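Local coordinates for protein agarase (Pseudoalteromonas fuliginea, PDB 6XJ9) that probably hydrolyses agarose, the red-algal galactan, as a glycoside hydrolase family 50 agarase of a marine bacterium, at residues Y717-I722 and R742-M747; V734-V739 and E746-A751. One frame throughout, in Å; residues are numbered along the deposited sequence.

Contact 1: residues Y717-I722 and R742-M747; sequences YIDSPI and RPYIEM
Asp719 and Tyr744 meet through one carboxylate oxygen and the phenol hydroxyl, the sole touching pair between 717-722 and 742-747. The Tyr744 hydroxyl donates to Asp719 OD2, with OH and OD2 2.4 Å apart. That is very short for a hydrogen bond, and its exact length is best taken with caution. The acceptor stands near the plane of the phenol ring, at its edge and on the CE2 side; Tyr744 CE2 lies 3.4 Å from Asp719 OD2. The angle CZ-OH-OD2 is about 120°, the bend expected of a phenol hydroxyl that donates within its ring plane. The carboxylate does not lie flat with the ring: the two planes are 65° apart, and the side chains cross at roughly a right angle. Both side chains start out toward the opposite segment, and with Tyr744 CG anti to its carbonyl carbon (chi1 -74°) the ring reaches back from the helix start to the loop. The second carboxylate oxygen, Asp719 OD1, is 3.6 Å from Tyr744 OH and is taken up instead by Asn733 ND2 and the backbone N of Gly735. Asp719, a buried residue, therefore has hydrogen-bond donors at both oxygens, which should hold its carboxylate against rotation. Arg692 of helix 689-704 makes a cation-pi contact with the Tyr744 ring, and the Tyr744 side chain also touches Ser676, Gln689 and Asn733. Tyr744 is the N-cap residue of helix 745-763, its carbonyl O receiving a weak bond from Met747 N. The arrangement is a buried Asp-Tyr side-chain hydrogen bond bridging the N-cap residue and the long loop after strand 709-714, probably the last strand of this family's (beta/alpha)8 catalytic barrel.

Contact 2: residues V734-V739 and E746-A751; sequences VGFISV and EMIEAA
Phe736 lays its ring against the first turns of helix 745-763, where Met747, Ile748 and Ala751 receive it, and it contributes about half of the 215 Å² buried here. Met747 CB sits over one face, 4.0 Å from the ring centroid and 14° off the normal, a CH-pi contact displaced toward the rim. The rest of the Met747 side chain is bent at both chi2 (-55°) and chi3 (-64°), a fold that brings the terminal methyl back to the ring, with Met747 CE 3.8 Å from Phe736 CE2. One methionine thus touches the ring at two points, CB over the face and CE above the same face, outside the rim at CE2. Ile748 comes obliquely at the opposite corner of the ring: its CD1 is 3.6 Å from Phe736 CD1 and also lies near the Phe736 carbonyl oxygen. One helical turn after Met747, the Ala751 methyl meets the far edge near the ring plane, Ala751 CB standing 3.8 Å from Phe736 CE1. The Met747 carbonyl oxygen, 3.7 Å from Phe736 CE1, lies beyond the rim near CE1 and CZ, on the same side of the ring plane as Met747 CB. The side chains that meet here are all apolar, and this helix carbonyl is already bonded by Ala751 N, at 2.8 Å. Trp714, at the end of strand 709-714, and Phe430 also make edge-to-face contacts with the Phe736 ring. Glu749, on another side of the helix, packs on Glu749 of the second subunit. A loop phenylalanine inserted against helix residues i, i+1 and i+4 is plain hydrophobic core packing, here joining the end of strand 709-714, through Trp714, to the first turns of helix 745-763, consistent with a (beta/alpha)8 barrel.

Contacts 1 and 2 are neighbours, their centres 5 Å apart, and both join the loop after strand 709-714 to the start of helix 745-763. Along the chain come 717-722, then 734-739, then 742-747 and 746-751, which lead into and along the helix and overlap at Glu746 and Met747. The segments are stitched together by backbone: Tyr744 N lies 2.9 Å from Phe736 O, and Tyr717 O lies 3.0 Å from Ile737 N, both probable hydrogen bonds. Contact 1 supplies a side-chain hydrogen bond and contact 2 apolar packing at the same junction. Arg692 serves both, making a cation-pi contact with Tyr744 and a hydrogen bond to Gly735 O, which joins helix 689-704 to the start of the C-terminal helix.

Contact 1: residues Y717-I722 and R742-M747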
# COMPACT_ATOMS: atom_id res chain seq x y z
N TYR A 717 0.81 -15.43 -12.89
CA TYR A 717 0.03 -14.31 -13.41
C TYR A 717 -1.24 -14.11 -12.60
O TYR A 717 -1.53 -13.01 -12.10
CB TYR A 717 -0.29 -14.54 -14.90
CG TYR A 717 -0.93 -13.39 -15.64
CD1 TYR A 717 -0.80 -12.07 -15.21
CD2 TYR A 717 -1.61 -13.62 -16.83
CE1 TYR A 717 -1.38 -11.02 -15.91
CE2 TYR A 717 -2.20 -12.59 -17.54
CZ TYR A 717 -2.08 -11.28 -17.08
OH TYR A 717 -2.66 -10.29 -17.80
N ILE A 718 -2.00 -15.20 -12.50
CA ILE A 718 -3.33 -15.26 -11.93
C ILE A 718 -3.26 -15.99 -10.60
O ILE A 718 -2.56 -17.01 -10.50
CB ILE A 718 -4.25 -16.03 -12.90
CG1 ILE A 718 -4.22 -15.40 -14.29
CG2 ILE A 718 -5.66 -16.14 -12.33
CD1 ILE A 718 -4.37 -16.39 -15.42
N ASP A 719 -3.98 -15.49 -9.59
CA ASP A 719 -4.14 -16.21 -8.34
C ASP A 719 -4.62 -17.63 -8.62
O ASP A 719 -5.39 -17.87 -9.56
CB ASP A 719 -5.22 -15.59 -7.44
CG ASP A 719 -4.78 -14.43 -6.58
OD1 ASP A 719 -3.62 -14.42 -6.15
OD2 ASP A 719 -5.64 -13.55 -6.31
N SER A 720 -4.16 -18.58 -7.80
CA SER A 720 -4.67 -19.94 -7.89
C SER A 720 -6.15 -19.89 -7.52
O SER A 720 -6.55 -18.99 -6.78
CB SER A 720 -3.91 -20.85 -6.97
OG SER A 720 -2.67 -21.22 -7.56
N PRO A 721 -7.02 -20.81 -8.03
CA PRO A 721 -8.40 -20.88 -7.56
C PRO A 721 -8.45 -20.93 -6.04
O PRO A 721 -7.59 -21.53 -5.40
CB PRO A 721 -8.92 -22.19 -8.17
CG PRO A 721 -8.10 -22.32 -9.45
CD PRO A 721 -6.72 -21.80 -9.07
N ILE A 722 -9.47 -20.28 -5.48
CA ILE A 722 -9.62 -20.24 -4.03
C ILE A 722 -9.86 -21.65 -3.49
O ILE A 722 -9.50 -21.92 -2.34
CB ILE A 722 -10.71 -19.23 -3.62
CG1 ILE A 722 -10.82 -19.07 -2.10
CG2 ILE A 722 -12.05 -19.58 -4.25
CD1 ILE A 722 -11.75 -17.96 -1.65
N ARG A 742 -8.47 -8.38 -11.96
CA ARG A 742 -8.03 -7.11 -11.41
C ARG A 742 -6.58 -7.23 -10.95
O ARG A 742 -6.30 -7.93 -9.98
CB ARG A 742 -8.90 -6.67 -10.23
CG ARG A 742 -10.34 -6.35 -10.59
CD ARG A 742 -11.17 -5.89 -9.40
NE ARG A 742 -12.28 -5.05 -9.86
CZ ARG A 742 -13.12 -4.39 -9.07
NH1 ARG A 742 -13.01 -4.51 -7.76
NH2 ARG A 742 -14.07 -3.64 -9.59
N PRO A 743 -5.63 -6.50 -11.59
CA PRO A 743 -4.26 -6.42 -11.08
C PRO A 743 -4.25 -5.93 -9.63
O PRO A 743 -5.00 -5.02 -9.26
CB PRO A 743 -3.61 -5.39 -12.02
CG PRO A 743 -4.42 -5.51 -13.30
CD PRO A 743 -5.84 -5.69 -12.81
N TYR A 744 -3.40 -6.56 -8.82
CA TYR A 744 -3.11 -6.11 -7.47
C TYR A 744 -2.28 -4.83 -7.57
O TYR A 744 -1.13 -4.87 -7.99
CB TYR A 744 -2.35 -7.19 -6.69
CG TYR A 744 -3.19 -8.36 -6.25
CD1 TYR A 744 -4.01 -8.26 -5.13
CD2 TYR A 744 -3.17 -9.57 -6.92
CE1 TYR A 744 -4.80 -9.32 -4.71
CE2 TYR A 744 -3.94 -10.65 -6.51
CZ TYR A 744 -4.76 -10.52 -5.39
OH TYR A 744 -5.52 -11.58 -4.97
N ILE A 745 -2.91 -3.70 -7.19
CA ILE A 745 -2.42 -2.37 -7.52
C ILE A 745 -1.04 -2.15 -6.92
O ILE A 745 -0.17 -1.58 -7.58
CB ILE A 745 -3.45 -1.30 -7.10
CG1 ILE A 745 -4.50 -1.08 -8.20
CG2 ILE A 745 -2.75 0.00 -6.73
CD1 ILE A 745 -5.65 -0.17 -7.80
N GLU A 746 -0.83 -2.62 -5.68
CA GLU A 746 0.41 -2.40 -4.95
C GLU A 746 1.56 -3.14 -5.65
O GLU A 746 2.68 -2.64 -5.71
CB GLU A 746 0.29 -2.86 -3.49
CG GLU A 746 -0.71 -2.06 -2.66
CD GLU A 746 -2.15 -2.55 -2.67
OE1 GLU A 746 -2.47 -3.51 -3.42
OE2 GLU A 746 -2.96 -1.96 -1.92
N MET A 747 1.25 -4.32 -6.20
CA MET A 747 2.23 -5.14 -6.89
C MET A 747 2.67 -4.45 -8.20
O MET A 747 3.86 -4.37 -8.51
CB MET A 747 1.65 -6.53 -7.18
CG MET A 747 1.30 -7.34 -5.92
SD MET A 747 2.70 -7.51 -4.78
CE MET A 747 3.82 -8.48 -5.79

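Contact 2: residues V734-V739 and E746-A751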
# COMPACT_ATOMS: atom_id res chain seq x y z
N VAL A 734 -0.75 -16.22 -5.27
CA VAL A 734 0.45 -16.16 -6.10
C VAL A 734 0.27 -15.18 -7.27
O VAL A 734 1.20 -14.93 -8.03
CB VAL A 734 0.85 -17.55 -6.64
CG1 VAL A 734 1.53 -18.43 -5.60
CG2 VAL A 734 -0.31 -18.28 -7.30
N GLY A 735 -0.94 -14.64 -7.45
CA GLY A 735 -1.25 -13.85 -8.64
C GLY A 735 -0.75 -12.41 -8.56
O GLY A 735 -0.82 -11.78 -7.51
N PHE A 736 -0.27 -11.90 -9.71
CA PHE A 736 -0.16 -10.46 -9.93
C PHE A 736 -1.55 -9.84 -10.13
O PHE A 736 -1.73 -8.64 -9.93
CB PHE A 736 0.79 -10.16 -11.10
CG PHE A 736 2.02 -9.38 -10.69
CD1 PHE A 736 2.19 -8.06 -11.08
CD2 PHE A 736 2.99 -9.95 -9.88
CE1 PHE A 736 3.30 -7.34 -10.69
CE2 PHE A 736 4.11 -9.23 -9.49
CZ PHE A 736 4.26 -7.92 -9.90
N ILE A 737 -2.52 -10.69 -10.53
CA ILE A 737 -3.91 -10.30 -10.73
C ILE A 737 -4.82 -11.33 -10.05
O ILE A 737 -4.46 -12.50 -9.93
CB ILE A 737 -4.26 -10.19 -12.23
CG1 ILE A 737 -4.61 -11.55 -12.85
CG2 ILE A 737 -3.18 -9.46 -13.03
CD1 ILE A 737 -4.75 -11.53 -14.35
N SER A 738 -6.03 -10.89 -9.67
CA SER A 738 -7.03 -11.73 -9.01
C SER A 738 -7.83 -12.53 -10.04
O SER A 738 -7.66 -12.37 -11.24
CB SER A 738 -7.95 -10.89 -8.16
OG SER A 738 -8.86 -10.16 -8.99
N VAL A 739 -8.75 -13.37 -9.54
CA VAL A 739 -9.60 -14.22 -10.36
C VAL A 739 -10.57 -13.39 -11.21
O VAL A 739 -11.13 -13.90 -12.17
CB VAL A 739 -10.35 -15.21 -9.45
CG1 VAL A 739 -11.30 -14.50 -8.49
CG2 VAL A 739 -11.09 -16.27 -10.24
N GLU A 746 -0.83 -2.62 -5.68
CA GLU A 746 0.41 -2.40 -4.95
C GLU A 746 1.56 -3.14 -5.65
O GLU A 746 2.68 -2.64 -5.71
CB GLU A 746 0.29 -2.86 -3.49
CG GLU A 746 -0.71 -2.06 -2.66
CD GLU A 746 -2.15 -2.55 -2.67
OE1 GLU A 746 -2.47 -3.51 -3.42
OE2 GLU A 746 -2.96 -1.96 -1.92
N MET A 747 1.25 -4.32 -6.20
CA MET A 747 2.23 -5.14 -6.89
C MET A 747 2.67 -4.45 -8.20
O MET A 747 3.86 -4.37 -8.51
CB MET A 747 1.65 -6.53 -7.18
CG MET A 747 1.30 -7.34 -5.92
SD MET A 747 2.70 -7.51 -4.78
CE MET A 747 3.82 -8.48 -5.79
N ILE A 748 1.68 -3.90 -8.92
CA ILE A 748 1.89 -3.26 -10.21
C ILE A 748 2.78 -2.03 -10.04
O ILE A 748 3.68 -1.81 -10.85
CB ILE A 748 0.53 -2.93 -10.87
CG1 ILE A 748 0.03 -4.08 -11.76
CG2 ILE A 748 0.58 -1.63 -11.65
CD1 ILE A 748 -0.21 -5.37 -11.04
N GLU A 749 2.51 -1.25 -8.98
CA GLU A 749 3.25 -0.03 -8.69
C GLU A 749 4.70 -0.37 -8.35
O GLU A 749 5.62 0.30 -8.82
CB GLU A 749 2.59 0.77 -7.56
CG GLU A 749 1.22 1.33 -7.94
CD GLU A 749 1.25 2.39 -9.02
OE1 GLU A 749 1.80 3.47 -8.75
OE2 GLU A 749 0.76 2.11 -10.14
N ALA A 750 4.89 -1.41 -7.54
CA ALA A 750 6.24 -1.82 -7.16
C ALA A 750 6.99 -2.37 -8.37
O ALA A 750 8.17 -2.07 -8.55
CB ALA A 750 6.20 -2.82 -6.03
N ALA A 751 6.29 -3.17 -9.19
CA ALA A 751 6.86 -3.71 -10.41
C ALA A 751 7.32 -2.58 -11.34
O ALA A 751 8.42 -2.65 -11.89
CB ALA A 751 5.87 -4.63 -11.09